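Side-chain contacts in sucrose 6(F)-phosphate phosphorylase (Thermoanaerobacterium thermosaccharolyticum DSM 571, PDB 6S9V), which belongs to the sugar phosphorylases built on the parallel (beta/alpha)8 barrel of the alpha-amylase family: residues L23-Y26 with P27-G31; S103-I107 with Y108-F112; L193-V196 with F197-S201; Y232-L235 with D236-K239; N297-I300 with N301-T304. One frame throughout, in Å; residues are numbered along the deposited sequence.

In the fold
All five contacts are local, following one another along one chain from contact 1 to contact 5. Contacts 1 and 5 are anchored on the same closed parallel sheet, on strands 22-25 and 302-304; their centres are about 25 Å apart, on opposite sides of the chain's centre, although their nearest atoms approach to about 6 Å. Contacts 3 and 4 belong to helices 187-202 and 230-244 outside the barrel and touch directly, with Leu-194 CD2 lying 3.8 Å from Trp-237 CZ2. Contact 2 starts helix 107-115 at the periphery, its centre about 19 Å from that of contact 3. Contacts 1 and 5 thus lie at barrel-strand ends, contacts 3 and 4 in the surrounding helical layer.

Contact 1. Residues L23-Y26 with P27-G31; sequences LITY and PDSLG
Tyr-26 and Pro-27 mark the change of direction here: the backbone is extended through strand residues 23-25, then turns after Pro-27 so that Ser-29 and Leu-30 come back beside the strand end. Ser-29 turns its hydroxyl back to the strand end. With its OG placed between its own backbone N and carbonyl carbon (chi1 60°), it faces Tyr-26, whose backbone N donates a weak bond to Ser-29 OG at 3.1 Å; the N-H...O angle of 124° shows how bent it is. Thr-25 OG1 donates to Tyr-26 O over 2.9 Å, lying in the carbonyl plane on a lone pair, and also lies 2.9 Å from Ser-29 OG. Next to this polar cluster Leu-30 runs back along the strand end: its CD1 meets Thr-25 OG1 at 3.5 Å and approaches Leu-23 CD2 tip to tip at 4.1 Å. Pro-27 CD packs at the edge of the Tyr-26 ring, 3.4 Å from Tyr-26 CB, and Asp-28 OD1 nears the same CB while forming a salt bridge with Arg-64, which also makes a cation-pi contact with Tyr-26. The segment leads from barrel strand 22-25 toward helix 34-44, whose Leu-37 touches Thr-25 and Leu-30. Two hydroxyls thus lie at the buried strand-end backbone, one donating to Tyr-26 O, the other taking a weak bond from Tyr-26 N, with leucine methyls packed beside them.

Contact 2. Residues S103-I107 with Y108-F112; sequences SRRSI and YFQDF
Ser-106 OG is engaged by two groups: it donates to Ser-103 O at 2.8 Å, approaching nearly in line with that carbonyl, and accepts from Phe-109 N in a weak bond of 3.4 Å, fairly straight at 165°. Its chi1 of 62° holds the hydroxyl between the backbone N and the carbonyl carbon of Ser-106, where it can serve both. Ser-103 O takes a second bond, from Ser-106 N, which closes a type I beta turn. Accepting from Phe-109 N just ahead of helix 107-115 makes Ser-106 its N-cap, preceded by an ST turn in which Ser-103 OG, also hydrogen-bonded with Ser-61 OG, accepts from Arg-105 N. From here the helical bonding begins with Gln-110 N to Ser-106 O at 2.9 Å. Ile-107 CG2 stands over one face of the Tyr-108 ring, 3.9 Å from its centroid and only 5° off the normal, a CH-pi contact. The Phe-109 ring turns its edge to Arg-104 O, with CD2 3.4 Å away, and itself meets Phe-125 and Phe-156 edge-to-face.

Contact 3. Residues L193-V196 with F197-S201; sequences LLEV and FKTFS
The Phe-200 ring carries Val-196 CG1 over one face, 3.6 Å from the ring centroid and 20° off the normal, shifted toward the rim on the side of CE1 and CZ, each 3.5 Å from that methyl. This is a CH-pi contact between residues one helical turn apart, and the two side chains run side by side in the same direction. Val-196 has CG1 anti to its backbone N (chi1 -179°), which sets this branch against the ring, and the backbone bond from Phe-200 N to Val-196 O, 2.8 Å long, ties the same pair. Leu-193 O and Leu-194 CA lie oblique to the Phe-197 ring, whose CD2 is 4.3 Å from Leu-194 CD2. On another side of the helix, Glu-195 O is gripped twice by Thr-199: its N and its OG1 both donate, each at 3.0 Å, from opposite faces of the carbonyl plane, so the threonine hydroxyl spends its proton on the helix backbone. Helix 187-202 lies against the barrel through its apolar side: Val-196 and Phe-197 touch Leu-97 of strand 92-97, Phe-197 and Phe-200 touch Val-208 of strand 207-210, and Phe-197 also touches Ala-242 of the neighbouring helix 230-244.

Contact 4. Residues Y232-L235 with D236-K239; sequences YEFL and DWAK
Phe-234 and Trp-237 meet obliquely, with planes 35° apart and the centroids of the phenyl and the indole six-membered ring 5.9 Å apart. The nearest atoms are Phe-234 CE1 and Trp-237 CZ3, at 4.0 Å. Both rings set off from the helix with CG anti to the backbone N (chi1 175° and 171°); these like torsions give them a similar slant, and a spacing of three residues, close to one turn, lets CE1 and CZ3 meet. Ala-238 CB lies over one face of the phenyl ring, 4.5 Å from CE2, while Phe-234 O lies at the indole edge, in its plane. That carbonyl also accepts from Ala-238 N at 2.8 Å. The Asp-236 carboxylate lies beside Tyr-232 O without bonding to it; that oxygen accepts from Asp-236 N. Helix 230-244 is the crossover of a beta-alpha-beta unit between strands 207-210 and 248-251; Leu-193 of helix 187-202 touches both rings, and Arg-190 makes a cation-pi contact with Trp-237. The contact is thus largely apolar, with Phe-234 and Trp-237 turned to helix 187-202 and Ala-238 to strand 248-251, and rests on shape and dispersion.

Contact 5. Residues N297-I300 with N301-T304; sequences NRPI and NQFT
Arg-298 sends its CG out between the backbone N and the carbonyl carbon, and the bends at chi3 (-90°) and chi4 (-77°) turn one face of its guanidinium to the amide of Gln-302, whose CG lies anti to the carbonyl carbon. The two planes are only 22° apart, and Gln-302 NE2 sits over that guanidinium face, 3.5 Å from both Arg-298 NE and Arg-298 NH2. What fixes the rotation of that amide is a nearly straight bond from Gln-302 NE2 to Pro-299 O, 2.9 Å long, with the acceptor close to the amide plane. NE2 also touches the proline ring, 3.7 Å from Pro-299 CG. Asn-301 is the centre of an inverse gamma turn, closed by the weak bond from Gln-302 N to Ile-300 O at 3.0 Å; it leads the chain from the loop after helix 289-295 into barrel strand 302-304. Beyond the turn, Thr-304 CG2 lies 3.8 Å from Arg-298 NH2, the two side chains crossing at about a right angle. The guanidinium is held from outside as well, NH2 by a salt bridge to Asp-272 and NH1 by a bond to Pro-386 O.

Contact 1. Residues L23-Y26 with P27-G31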
loop_
_atom_site.group_PDB
_atom_site.type_symbol
_atom_site.label_atom_id
_atom_site.label_comp_id
_atom_site.label_asym_id
_atom_site.label_seq_id
_atom_site.Cartn_x
_atom_site.Cartn_y
_atom_site.Cartn_z
ATOM N N LEU A 23 7.190 9.233 0.672
ATOM C CA LEU A 23 6.349 9.491 -0.493
ATOM C C LEU A 23 5.972 8.168 -1.158
ATOM O O LEU A 23 6.803 7.254 -1.254
ATOM C CB LEU A 23 7.098 10.382 -1.494
ATOM C CG LEU A 23 6.458 10.592 -2.877
ATOM C CD1 LEU A 23 5.245 11.489 -2.765
ATOM C CD2 LEU A 23 7.463 11.168 -3.868
ATOM N N ILE A 24 4.719 8.062 -1.606
ATOM C CA ILE A 24 4.285 6.989 -2.495
ATOM C C ILE A 24 4.001 7.606 -3.857
ATOM O O ILE A 24 3.183 8.522 -3.955
ATOM C CB ILE A 24 3.018 6.273 -1.993
ATOM C CG1 ILE A 24 3.178 5.753 -0.566
ATOM C CG2 ILE A 24 2.656 5.132 -2.937
ATOM C CD1 ILE A 24 1.840 5.473 0.104
ATOM N N THR A 25 4.636 7.084 -4.906
ATOM C CA THR A 25 4.418 7.628 -6.242
ATOM C C THR A 25 4.590 6.534 -7.283
ATOM O O THR A 25 5.342 5.572 -7.082
ATOM C CB THR A 25 5.380 8.784 -6.550
ATOM O OG1 THR A 25 5.051 9.379 -7.818
ATOM C CG2 THR A 25 6.822 8.280 -6.601
ATOM N N TYR A 26 3.892 6.685 -8.397
ATOM C CA TYR A 26 4.216 5.893 -9.561
ATOM C C TYR A 26 5.521 6.410 -10.152
ATOM O O TYR A 26 5.910 7.562 -9.924
ATOM C CB TYR A 26 3.096 5.949 -10.598
ATOM C CG TYR A 26 1.899 5.107 -10.239
ATOM C CD1 TYR A 26 1.914 3.729 -10.433
ATOM C CD2 TYR A 26 0.749 5.680 -9.703
ATOM C CE1 TYR A 26 0.823 2.946 -10.114
ATOM C CE2 TYR A 26 -0.344 4.898 -9.373
ATOM C CZ TYR A 26 -0.299 3.535 -9.580
ATOM O OH TYR A 26 -1.382 2.749 -9.273
ATOM N N PRO A 27 6.242 5.555 -10.879
ATOM C CA PRO A 27 7.503 6.001 -11.485
ATOM C C PRO A 27 7.317 7.094 -12.508
ATOM O O PRO A 27 8.274 7.826 -12.793
ATOM C CB PRO A 27 8.060 4.722 -12.129
ATOM C CG PRO A 27 6.881 3.833 -12.310
ATOM C CD PRO A 27 5.947 4.140 -11.172
ATOM N N ASP A 28 6.113 7.235 -13.066
ATOM C CA ASP A 28 5.869 8.190 -14.132
ATOM C C ASP A 28 4.875 9.282 -13.762
ATOM O O ASP A 28 4.609 10.158 -14.594
ATOM C CB ASP A 28 5.375 7.458 -15.389
ATOM C CG ASP A 28 4.155 6.579 -15.122
ATOM O OD1 ASP A 28 4.003 6.074 -13.989
ATOM O OD2 ASP A 28 3.341 6.395 -16.050
ATOM N N SER A 29 4.337 9.277 -12.543
ATOM C CA SER A 29 3.249 10.184 -12.201
ATOM C C SER A 29 3.710 11.552 -11.710
ATOM O O SER A 29 2.864 12.438 -11.527
ATOM C CB SER A 29 2.340 9.545 -11.146
ATOM O OG SER A 29 3.056 9.237 -9.955
ATOM N N LEU A 30 5.009 11.761 -11.511
ATOM C CA LEU A 30 5.557 13.078 -11.188
ATOM C C LEU A 30 6.556 13.466 -12.289
ATOM O O LEU A 30 7.776 13.381 -12.120
ATOM C CB LEU A 30 6.203 13.067 -9.774
ATOM C CG LEU A 30 5.185 12.953 -8.629
ATOM C CD1 LEU A 30 5.866 12.721 -7.287
ATOM C CD2 LEU A 30 4.292 14.188 -8.567
ATOM N N GLY A 31 6.021 13.910 -13.427
ATOM C CA GLY A 31 6.836 14.411 -14.514
ATOM C C GLY A 31 7.069 13.453 -15.662
ATOM O O GLY A 31 7.530 13.893 -16.722
#

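Contact 2. Residues S103-I107 with Y108-F112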
loop_
_atom_site.group_PDB
_atom_site.type_symbol
_atom_site.label_atom_id
_atom_site.label_comp_id
_atom_site.label_asym_id
_atom_site.label_seq_id
_atom_site.Cartn_x
_atom_site.Cartn_y
_atom_site.Cartn_z
ATOM N N SER A 103 4.046 -11.773 -15.041
ATOM C CA SER A 103 3.436 -11.569 -16.351
ATOM C C SER A 103 3.432 -12.857 -17.169
ATOM O O SER A 103 4.407 -13.617 -17.171
ATOM C CB SER A 103 4.191 -10.491 -17.122
ATOM O OG SER A 103 3.664 -10.354 -18.432
ATOM N N ARG A 104 2.341 -13.091 -17.903
ATOM C CA ARG A 104 2.339 -14.164 -18.884
ATOM C C ARG A 104 3.365 -13.913 -19.981
ATOM O O ARG A 104 3.705 -14.836 -20.727
ATOM C CB ARG A 104 0.955 -14.319 -19.519
ATOM C CG ARG A 104 0.525 -13.088 -20.314
ATOM C CD ARG A 104 -0.727 -13.354 -21.134
ATOM N NE ARG A 104 -0.495 -14.324 -22.194
ATOM C CZ ARG A 104 -1.395 -14.669 -23.111
ATOM N NH1 ARG A 104 -2.604 -14.119 -23.112
ATOM N NH2 ARG A 104 -1.084 -15.567 -24.029
ATOM N N ARG A 105 3.840 -12.675 -20.120
ATOM C CA ARG A 105 4.819 -12.368 -21.149
ATOM C C ARG A 105 6.251 -12.521 -20.651
ATOM O O ARG A 105 7.186 -12.217 -21.397
ATOM C CB ARG A 105 4.610 -10.950 -21.695
ATOM C CG ARG A 105 3.170 -10.587 -22.001
ATOM C CD ARG A 105 2.538 -11.415 -23.127
ATOM N NE ARG A 105 1.103 -11.123 -23.211
ATOM C CZ ARG A 105 0.267 -11.622 -24.122
ATOM N NH1 ARG A 105 0.696 -12.460 -25.054
ATOM N NH2 ARG A 105 -1.016 -11.274 -24.095
ATOM N N SER A 106 6.445 -12.969 -19.414
ATOM C CA SER A 106 7.785 -13.295 -18.953
ATOM C C SER A 106 8.332 -14.497 -19.724
ATOM O O SER A 106 7.585 -15.329 -20.245
ATOM C CB SER A 106 7.774 -13.596 -17.457
ATOM O OG SER A 106 6.965 -14.727 -17.176
ATOM N N ILE A 107 9.666 -14.587 -19.786
ATOM C CA ILE A 107 10.292 -15.708 -20.473
ATOM C C ILE A 107 9.834 -17.020 -19.844
ATOM O O ILE A 107 9.612 -18.018 -20.536
ATOM C CB ILE A 107 11.826 -15.572 -20.452
ATOM C CG1 ILE A 107 12.468 -16.653 -21.329
ATOM C CG2 ILE A 107 12.355 -15.641 -19.013
ATOM C CD1 ILE A 107 13.980 -16.533 -21.464
ATOM N N TYR A 108 9.637 -17.017 -18.522
ATOM C CA TYR A 108 9.275 -18.248 -17.825
ATOM C C TYR A 108 7.956 -18.794 -18.350
ATOM O O TYR A 108 7.848 -19.974 -18.697
ATOM C CB TYR A 108 9.173 -17.971 -16.325
ATOM C CG TYR A 108 10.355 -17.199 -15.785
ATOM C CD1 TYR A 108 11.608 -17.776 -15.699
ATOM C CD2 TYR A 108 10.216 -15.871 -15.410
ATOM C CE1 TYR A 108 12.691 -17.057 -15.224
ATOM C CE2 TYR A 108 11.291 -15.145 -14.938
ATOM C CZ TYR A 108 12.525 -15.746 -14.849
ATOM O OH TYR A 108 13.599 -15.024 -14.382
ATOM N N PHE A 109 6.940 -17.935 -18.444
ATOM C CA PHE A 109 5.643 -18.414 -18.895
ATOM C C PHE A 109 5.569 -18.587 -20.407
ATOM O O PHE A 109 4.888 -19.503 -20.883
ATOM C CB PHE A 109 4.527 -17.481 -18.442
ATOM C CG PHE A 109 3.170 -18.098 -18.566
ATOM C CD1 PHE A 109 2.768 -19.090 -17.685
ATOM C CD2 PHE A 109 2.312 -17.727 -19.582
ATOM C CE1 PHE A 109 1.532 -19.685 -17.810
ATOM C CE2 PHE A 109 1.074 -18.311 -19.702
ATOM C CZ PHE A 109 0.682 -19.288 -18.816
ATOM N N GLN A 110 6.246 -17.735 -21.184
ATOM C CA GLN A 110 6.225 -17.931 -22.630
ATOM C C GLN A 110 6.921 -19.233 -23.017
ATOM O O GLN A 110 6.506 -19.905 -23.970
ATOM C CB GLN A 110 6.830 -16.727 -23.353
ATOM C CG GLN A 110 5.905 -15.512 -23.273
ATOM C CD GLN A 110 6.307 -14.368 -24.179
ATOM O OE1 GLN A 110 5.479 -13.864 -24.946
ATOM N NE2 GLN A 110 7.564 -13.955 -24.109
ATOM N N ASP A 111 7.991 -19.596 -22.303
ATOM C CA ASP A 111 8.635 -20.882 -22.558
ATOM C C ASP A 111 7.675 -22.022 -22.250
ATOM O O ASP A 111 7.568 -22.983 -23.019
ATOM C CB ASP A 111 9.905 -21.003 -21.716
ATOM C CG ASP A 111 10.780 -22.165 -22.136
ATOM O OD1 ASP A 111 11.516 -22.023 -23.135
ATOM O OD2 ASP A 111 10.743 -23.213 -21.464
ATOM N N PHE A 112 6.928 -21.897 -21.151
ATOM C CA PHE A 112 5.944 -22.906 -20.789
ATOM C C PHE A 112 4.851 -23.024 -21.841
ATOM O O PHE A 112 4.445 -24.133 -22.202
ATOM C CB PHE A 112 5.328 -22.566 -19.433
ATOM C CG PHE A 112 4.135 -23.405 -19.089
ATOM C CD1 PHE A 112 4.285 -24.744 -18.786
ATOM C CD2 PHE A 112 2.863 -22.862 -19.100
ATOM C CE1 PHE A 112 3.192 -25.525 -18.487
ATOM C CE2 PHE A 112 1.762 -23.640 -18.799
ATOM C CZ PHE A 112 1.928 -24.973 -18.490
#

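Contact 3. Residues L193-V196 with F197-S201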
loop_
_atom_site.group_PDB
_atom_site.type_symbol
_atom_site.label_atom_id
_atom_site.label_comp_id
_atom_site.label_asym_id
_atom_site.label_seq_id
_atom_site.Cartn_x
_atom_site.Cartn_y
_atom_site.Cartn_z
ATOM N N LEU A 193 12.515 -15.620 -6.562
ATOM C CA LEU A 193 12.305 -14.542 -5.605
ATOM C C LEU A 193 13.618 -14.131 -4.949
ATOM O O LEU A 193 13.860 -12.940 -4.731
ATOM C CB LEU A 193 11.280 -14.961 -4.551
ATOM C CG LEU A 193 9.877 -15.306 -5.060
ATOM C CD1 LEU A 193 8.990 -15.752 -3.912
ATOM C CD2 LEU A 193 9.244 -14.130 -5.793
ATOM N N LEU A 194 14.476 -15.107 -4.623
ATOM C CA LEU A 194 15.786 -14.791 -4.059
ATOM C C LEU A 194 16.607 -13.926 -5.006
ATOM O O LEU A 194 17.330 -13.023 -4.566
ATOM C CB LEU A 194 16.556 -16.073 -3.747
ATOM C CG LEU A 194 16.122 -16.923 -2.563
ATOM C CD1 LEU A 194 17.197 -17.965 -2.271
ATOM C CD2 LEU A 194 15.880 -16.062 -1.351
ATOM N N GLU A 195 16.539 -14.209 -6.309
ATOM C CA GLU A 195 17.275 -13.411 -7.278
ATOM C C GLU A 195 16.765 -11.976 -7.316
ATOM O O GLU A 195 17.548 -11.050 -7.547
ATOM C CB GLU A 195 17.173 -14.045 -8.668
ATOM C CG GLU A 195 17.893 -13.266 -9.762
ATOM C CD GLU A 195 19.369 -13.064 -9.473
ATOM O OE1 GLU A 195 19.976 -13.935 -8.811
ATOM O OE2 GLU A 195 19.917 -12.018 -9.886
ATOM N N VAL A 196 15.470 -11.767 -7.074
ATOM C CA VAL A 196 14.947 -10.407 -7.038
ATOM C C VAL A 196 15.466 -9.669 -5.809
ATOM O O VAL A 196 15.888 -8.513 -5.904
ATOM C CB VAL A 196 13.409 -10.411 -7.087
ATOM C CG1 VAL A 196 12.881 -8.972 -7.062
ATOM C CG2 VAL A 196 12.922 -11.137 -8.330
ATOM N N PHE A 197 15.457 -10.324 -4.638
ATOM C CA PHE A 197 16.056 -9.723 -3.446
ATOM C C PHE A 197 17.501 -9.304 -3.711
ATOM O O PHE A 197 17.931 -8.212 -3.309
ATOM C CB PHE A 197 16.005 -10.702 -2.265
ATOM C CG PHE A 197 14.641 -10.853 -1.631
ATOM C CD1 PHE A 197 13.774 -9.779 -1.515
ATOM C CD2 PHE A 197 14.240 -12.082 -1.127
ATOM C CE1 PHE A 197 12.522 -9.932 -0.923
ATOM C CE2 PHE A 197 12.995 -12.241 -0.536
ATOM C CZ PHE A 197 12.140 -11.166 -0.428
ATOM N N LYS A 198 18.273 -10.172 -4.364
ATOM C CA LYS A 198 19.662 -9.850 -4.672
ATOM C C LYS A 198 19.765 -8.641 -5.591
ATOM O O LYS A 198 20.599 -7.752 -5.374
ATOM C CB LYS A 198 20.325 -11.069 -5.310
ATOM C CG LYS A 198 21.786 -10.904 -5.630
ATOM C CD LYS A 198 22.424 -12.254 -5.912
ATOM C CE LYS A 198 23.929 -12.133 -6.075
ATOM N NZ LYS A 198 24.267 -11.617 -7.433
ATOM N N THR A 199 18.930 -8.595 -6.627
ATOM C CA THR A 199 18.912 -7.451 -7.536
ATOM C C THR A 199 18.534 -6.173 -6.798
ATOM O O THR A 199 19.222 -5.149 -6.911
ATOM C CB THR A 199 17.940 -7.733 -8.679
ATOM O OG1 THR A 199 18.400 -8.880 -9.411
ATOM C CG2 THR A 199 17.831 -6.531 -9.613
ATOM N N PHE A 200 17.442 -6.220 -6.028
ATOM C CA PHE A 200 17.014 -5.061 -5.252
ATOM C C PHE A 200 18.136 -4.574 -4.345
ATOM O O PHE A 200 18.455 -3.382 -4.309
ATOM C CB PHE A 200 15.784 -5.402 -4.403
ATOM C CG PHE A 200 14.471 -5.483 -5.181
ATOM C CD1 PHE A 200 14.451 -5.430 -6.559
ATOM C CD2 PHE A 200 13.259 -5.605 -4.508
ATOM C CE1 PHE A 200 13.261 -5.503 -7.248
ATOM C CE2 PHE A 200 12.050 -5.669 -5.204
ATOM C CZ PHE A 200 12.056 -5.618 -6.567
ATOM N N SER A 201 18.731 -5.492 -3.583
ATOM C CA SER A 201 19.787 -5.118 -2.650
ATOM C C SER A 201 20.971 -4.503 -3.380
ATOM O O SER A 201 21.636 -3.600 -2.855
ATOM C CB SER A 201 20.233 -6.350 -1.861
ATOM O OG SER A 201 21.304 -6.035 -1.000
#

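Contact 4. Residues Y232-L235 with D236-K239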
loop_
_atom_site.group_PDB
_atom_site.type_symbol
_atom_site.label_atom_id
_atom_site.label_comp_id
_atom_site.label_asym_id
_atom_site.label_seq_id
_atom_site.Cartn_x
_atom_site.Cartn_y
_atom_site.Cartn_z
ATOM N N TYR A 232 2.348 -18.890 6.981
ATOM C CA TYR A 232 3.423 -18.452 7.869
ATOM C C TYR A 232 4.746 -19.134 7.545
ATOM O O TYR A 232 5.818 -18.565 7.794
ATOM C CB TYR A 232 3.014 -18.688 9.326
ATOM C CG TYR A 232 2.254 -17.512 9.887
ATOM C CD1 TYR A 232 2.925 -16.357 10.255
ATOM C CD2 TYR A 232 0.873 -17.536 10.022
ATOM C CE1 TYR A 232 2.255 -15.268 10.748
ATOM C CE2 TYR A 232 0.188 -16.440 10.523
ATOM C CZ TYR A 232 0.891 -15.310 10.886
ATOM O OH TYR A 232 0.252 -14.199 11.393
ATOM N N GLU A 233 4.701 -20.338 6.975
ATOM C CA GLU A 233 5.927 -20.991 6.532
ATOM C C GLU A 233 6.583 -20.210 5.396
ATOM O O GLU A 233 7.815 -20.081 5.348
ATOM C CB GLU A 233 5.609 -22.420 6.097
ATOM C CG GLU A 233 4.942 -23.256 7.179
ATOM C CD GLU A 233 4.563 -24.639 6.694
ATOM O OE1 GLU A 233 5.416 -25.303 6.071
ATOM O OE2 GLU A 233 3.408 -25.058 6.930
ATOM N N PHE A 234 5.776 -19.683 4.471
ATOM C CA PHE A 234 6.310 -18.832 3.416
ATOM C C PHE A 234 6.804 -17.502 3.975
ATOM O O PHE A 234 7.886 -17.030 3.614
ATOM C CB PHE A 234 5.247 -18.582 2.348
ATOM C CG PHE A 234 5.680 -17.610 1.287
ATOM C CD1 PHE A 234 6.536 -18.014 0.271
ATOM C CD2 PHE A 234 5.257 -16.293 1.316
ATOM C CE1 PHE A 234 6.954 -17.126 -0.696
ATOM C CE2 PHE A 234 5.666 -15.402 0.344
ATOM C CZ PHE A 234 6.516 -15.823 -0.668
ATOM N N LEU A 235 6.003 -16.864 4.833
ATOM C CA LEU A 235 6.412 -15.583 5.400
ATOM C C LEU A 235 7.716 -15.717 6.173
ATOM O O LEU A 235 8.623 -14.888 6.027
ATOM C CB LEU A 235 5.309 -15.032 6.300
ATOM C CG LEU A 235 4.035 -14.571 5.602
ATOM C CD1 LEU A 235 2.965 -14.225 6.625
ATOM C CD2 LEU A 235 4.319 -13.376 4.690
ATOM N N ASP A 236 7.838 -16.763 6.994
ATOM C CA ASP A 236 9.064 -16.948 7.757
ATOM C C ASP A 236 10.250 -17.156 6.829
ATOM O O ASP A 236 11.318 -16.568 7.034
ATOM C CB ASP A 236 8.930 -18.141 8.710
ATOM C CG ASP A 236 7.930 -17.895 9.827
ATOM O OD1 ASP A 236 7.568 -16.724 10.069
ATOM O OD2 ASP A 236 7.509 -18.880 10.473
ATOM N N TRP A 237 10.076 -17.990 5.796
ATOM C CA TRP A 237 11.135 -18.197 4.820
ATOM C C TRP A 237 11.530 -16.885 4.164
ATOM O O TRP A 237 12.717 -16.546 4.079
ATOM C CB TRP A 237 10.694 -19.210 3.757
ATOM C CG TRP A 237 11.673 -19.274 2.620
ATOM C CD1 TRP A 237 12.812 -20.017 2.564
ATOM C CD2 TRP A 237 11.601 -18.559 1.383
ATOM N NE1 TRP A 237 13.458 -19.806 1.373
ATOM C CE2 TRP A 237 12.734 -18.916 0.629
ATOM C CE3 TRP A 237 10.688 -17.650 0.839
ATOM C CZ2 TRP A 237 12.981 -18.393 -0.637
ATOM C CZ3 TRP A 237 10.933 -17.136 -0.415
ATOM C CH2 TRP A 237 12.069 -17.507 -1.141
ATOM N N ALA A 238 10.538 -16.130 3.687
ATOM C CA ALA A 238 10.829 -14.915 2.942
ATOM C C ALA A 238 11.495 -13.868 3.825
ATOM O O ALA A 238 12.394 -13.148 3.370
ATOM C CB ALA A 238 9.545 -14.369 2.322
ATOM N N LYS A 239 11.060 -13.756 5.082
ATOM C CA LYS A 239 11.636 -12.754 5.974
ATOM C C LYS A 239 13.121 -13.017 6.205
ATOM O O LYS A 239 13.938 -12.087 6.168
ATOM C CB LYS A 239 10.870 -12.740 7.297
ATOM C CG LYS A 239 11.352 -11.676 8.270
ATOM C CD LYS A 239 10.438 -11.560 9.476
ATOM C CE LYS A 239 10.812 -10.358 10.326
ATOM N NZ LYS A 239 10.475 -10.559 11.761
#

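Contact 5. Residues N297-I300 with N301-T304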
loop_
_atom_site.group_PDB
_atom_site.type_symbol
_atom_site.label_atom_id
_atom_site.label_comp_id
_atom_site.label_asym_id
_atom_site.label_seq_id
_atom_site.Cartn_x
_atom_site.Cartn_y
_atom_site.Cartn_z
ATOM N N ASN A 297 -5.610 0.642 21.029
ATOM C CA ASN A 297 -5.689 -0.793 20.798
ATOM C C ASN A 297 -5.198 -1.119 19.387
ATOM O O ASN A 297 -5.936 -1.603 18.533
ATOM C CB ASN A 297 -7.119 -1.303 20.974
ATOM C CG ASN A 297 -7.651 -1.091 22.372
ATOM O OD1 ASN A 297 -7.386 -1.884 23.272
ATOM N ND2 ASN A 297 -8.406 -0.013 22.565
ATOM N N ARG A 298 -3.920 -0.848 19.133
ATOM C CA ARG A 298 -3.341 -1.117 17.822
ATOM C C ARG A 298 -1.847 -1.306 17.988
ATOM O O ARG A 298 -1.246 -0.687 18.870
ATOM C CB ARG A 298 -3.626 0.028 16.834
ATOM C CG ARG A 298 -2.811 1.289 17.074
ATOM C CD ARG A 298 -3.219 2.419 16.141
ATOM N NE ARG A 298 -2.483 2.441 14.874
ATOM C CZ ARG A 298 -1.239 2.889 14.735
ATOM N NH1 ARG A 298 -0.565 3.316 15.796
ATOM N NH2 ARG A 298 -0.658 2.887 13.540
ATOM N N PRO A 299 -1.220 -2.149 17.173
ATOM C CA PRO A 299 0.247 -2.212 17.191
ATOM C C PRO A 299 0.820 -0.926 16.617
ATOM O O PRO A 299 0.212 -0.271 15.767
ATOM C CB PRO A 299 0.568 -3.422 16.309
ATOM C CG PRO A 299 -0.635 -3.590 15.422
ATOM C CD PRO A 299 -1.822 -3.082 16.204
ATOM N N ILE A 300 2.011 -0.561 17.086
ATOM C CA ILE A 300 2.588 0.695 16.623
ATOM C C ILE A 300 3.512 0.519 15.426
ATOM O O ILE A 300 3.846 1.512 14.765
ATOM C CB ILE A 300 3.346 1.431 17.744
ATOM C CG1 ILE A 300 4.603 0.673 18.155
ATOM C CG2 ILE A 300 2.431 1.640 18.946
ATOM C CD1 ILE A 300 5.431 1.420 19.186
ATOM N N ASN A 301 3.963 -0.702 15.140
ATOM C CA ASN A 301 4.920 -0.908 14.049
ATOM C C ASN A 301 4.161 -1.154 12.744
ATOM O O ASN A 301 4.118 -2.244 12.171
ATOM C CB ASN A 301 5.905 -2.009 14.407
ATOM C CG ASN A 301 6.955 -1.522 15.408
ATOM O OD1 ASN A 301 7.931 -0.857 15.039
ATOM N ND2 ASN A 301 6.733 -1.811 16.680
ATOM N N GLN A 302 3.541 -0.073 12.288
ATOM C CA GLN A 302 2.766 -0.045 11.061
ATOM C C GLN A 302 3.208 1.129 10.199
ATOM O O GLN A 302 3.702 2.141 10.700
ATOM C CB GLN A 302 1.276 0.103 11.338
ATOM C CG GLN A 302 0.694 -0.879 12.322
ATOM C CD GLN A 302 -0.823 -0.860 12.284
ATOM O OE1 GLN A 302 -1.430 -1.076 11.232
ATOM N NE2 GLN A 302 -1.442 -0.572 13.421
ATOM N N PHE A 303 3.009 0.991 8.893
ATOM C CA PHE A 303 3.139 2.111 7.973
ATOM C C PHE A 303 1.770 2.754 7.835
ATOM O O PHE A 303 0.808 2.080 7.449
ATOM C CB PHE A 303 3.665 1.646 6.624
ATOM C CG PHE A 303 5.136 1.378 6.619
ATOM C CD1 PHE A 303 5.650 0.277 7.277
ATOM C CD2 PHE A 303 6.001 2.229 5.961
ATOM C CE1 PHE A 303 7.010 0.023 7.268
ATOM C CE2 PHE A 303 7.359 1.986 5.950
ATOM C CZ PHE A 303 7.866 0.884 6.608
ATOM N N THR A 304 1.675 4.035 8.187
ATOM C CA THR A 304 0.395 4.725 8.143
ATOM C C THR A 304 0.214 5.464 6.825
ATOM O O THR A 304 1.173 5.808 6.125
ATOM C CB THR A 304 0.244 5.723 9.292
ATOM O OG1 THR A 304 1.186 6.792 9.137
ATOM C CG2 THR A 304 0.447 5.041 10.633
#